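Local coordinates for Lmo0488 protein (Listeria monocytogenes serovar 1/2a, PDB 5TED) that binds shikimate through this effector-binding domain of QuiR, a LysR-type regulator that activates transcription of protocatechuate biosynthesis genes, at residues Ser112-Arg115 with Pro116-Asp119. Sequence-based numbering, arbitrary orientation.
Sequences SGLR and PLID. With SKM ((3R,4S,5R)-3,4,5-trihydroxycyclohex-1-ene-1-carboxylic acid), chain D.
Arg115 and Asp119, one turn apart at the start of helix 115-124, form a side-on salt bridge. A type I beta turn, Ser112 to Arg115, leads into the helix; its first three residues line the shikimate pocket of this periplasmic-binding-protein-like domain. The Arg115 chain bends at chi2 and chi3, which brings the guanidinium alongside the Asp119 carboxylate. Arg115 NE donates to Asp119 OD1 at 2.9 Å, close to the guanidinium plane. Arg115 NH2 donates to Asp119 OD2 at 3.0 Å on the syn side, with a more bent bond. The two flat groups are turned 62° apart, so the pairing is twisted. Arg115 NH1 turns to Asp110 and the Phe108 carbonyl, which ties the helix start to the end of strand 104-108. On another side of the turn, Leu114 CB meets Ile118 CD1 at 4.0 Å, while Leu114 CG lies 4.0 Å from shikimate C10. A water links Gly113 O to Leu117 N. Gly113 N donates to shikimate carboxylate O2 at 2.8 Å. Ser112 OG lies anti to its own N (chi1 179°), between helix start and ligand. Ser112 OG accepts a capping bond from Leu114 N at 3.2 Å. Ser112 OG donates to shikimate O7 at 2.8 Å.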
loop_
_atom_site.group_PDB
_atom_site.type_symbol
_atom_site.label_atom_id
_atom_site.label_comp_id
_atom_site.label_asym_id
_atom_site.label_seq_id
_atom_site.Cartn_x
_atom_site.Cartn_y
_atom_site.Cartn_z
ATOM N N SER A 112 6.793 -11.562 -1.308
ATOM C CA SER A 112 7.719 -10.437 -1.206
ATOM C C SER A 112 9.063 -10.786 -1.831
ATOM O O SER A 112 9.711 -11.757 -1.424
ATOM C CB SER A 112 7.923 -10.041 0.254
ATOM O OG SER A 112 8.839 -8.969 0.335
ATOM N N GLY A 113 9.503 -9.968 -2.791
ATOM C CA GLY A 113 10.839 -10.106 -3.333
ATOM C C GLY A 113 11.946 -9.833 -2.332
ATOM O O GLY A 113 13.111 -10.116 -2.636
ATOM N N LEU A 114 11.615 -9.321 -1.141
ATOM C CA LEU A 114 12.606 -9.162 -0.080
ATOM C C LEU A 114 12.910 -10.469 0.646
ATOM O O LEU A 114 13.928 -10.555 1.341
ATOM C CB LEU A 114 12.114 -8.145 0.947
ATOM C CG LEU A 114 12.818 -6.804 1.058
ATOM C CD1 LEU A 114 12.282 -6.085 2.285
ATOM C CD2 LEU A 114 14.325 -6.980 1.133
ATOM N N ARG A 115 12.057 -11.491 0.515
ATOM C CA ARG A 115 12.220 -12.660 1.376
ATOM C C ARG A 115 13.508 -13.441 1.136
ATOM O O ARG A 115 14.095 -13.933 2.106
ATOM C CB ARG A 115 11.012 -13.591 1.250
ATOM C CG ARG A 115 9.825 -13.160 2.125
ATOM C CD ARG A 115 10.079 -13.409 3.607
ATOM N NE ARG A 115 10.395 -14.815 3.825
ATOM C CZ ARG A 115 9.485 -15.781 3.780
ATOM N NH1 ARG A 115 8.210 -15.480 3.546
ATOM N NH2 ARG A 115 9.850 -17.044 3.963
ATOM N N PRO A 116 13.999 -13.583 -0.105
ATOM C CA PRO A 116 15.312 -14.237 -0.279
ATOM C C PRO A 116 16.420 -13.621 0.564
ATOM O O PRO A 116 17.134 -14.347 1.266
ATOM C CB PRO A 116 15.569 -14.094 -1.784
ATOM C CG PRO A 116 14.203 -14.125 -2.378
ATOM C CD PRO A 116 13.327 -13.364 -1.401
ATOM N N LEU A 117 16.581 -12.296 0.523
ATOM C CA LEU A 117 17.583 -11.637 1.358
ATOM C C LEU A 117 17.309 -11.864 2.841
ATOM O O LEU A 117 18.206 -12.254 3.603
ATOM C CB LEU A 117 17.627 -10.138 1.041
ATOM C CG LEU A 117 18.527 -9.267 1.916
ATOM C CD1 LEU A 117 19.952 -9.815 1.924
ATOM C CD2 LEU A 117 18.531 -7.820 1.457
ATOM N N ILE A 118 16.079 -11.604 3.278
ATOM C CA ILE A 118 15.762 -11.739 4.698
ATOM C C ILE A 118 16.018 -13.166 5.167
ATOM O O ILE A 118 16.688 -13.392 6.183
ATOM C CB ILE A 118 14.313 -11.296 4.980
ATOM C CG1 ILE A 118 14.186 -9.772 4.890
ATOM C CG2 ILE A 118 13.859 -11.820 6.354
ATOM C CD1 ILE A 118 12.748 -9.275 4.748
ATOM N N ASP A 119 15.489 -14.155 4.439
ATOM C CA ASP A 119 15.704 -15.545 4.845
ATOM C C ASP A 119 17.191 -15.883 4.897
ATOM O O ASP A 119 17.636 -16.638 5.772
ATOM C CB ASP A 119 14.979 -16.500 3.890
ATOM C CG ASP A 119 13.462 -16.397 3.992
ATOM O OD1 ASP A 119 12.958 -15.742 4.928
ATOM O OD2 ASP A 119 12.774 -16.956 3.118
HETATM O O12 SKM D . 6.883 -3.563 -0.258
HETATM C C8 SKM D . 7.082 -4.803 0.414
HETATM C C6 SKM D . 6.515 -5.848 -0.273
HETATM O O7 SKM D . 6.726 -7.089 0.400
HETATM C C5 SKM D . 7.134 -6.055 -1.790
HETATM C C4 SKM D . 8.601 -6.107 -1.805
HETATM C C1 SKM D . 9.373 -6.699 -2.995
HETATM O O2 SKM D . 8.768 -7.474 -3.790
HETATM O O3 SKM D . 10.601 -6.426 -3.157
HETATM C C10 SKM D . 9.411 -5.467 -0.580
HETATM C C9 SKM D . 8.737 -5.059 0.615
HETATM O O11 SKM D . 9.304 -3.888 1.051
HETATM O O HOH W 1 15.722 -10.356 -1.530
#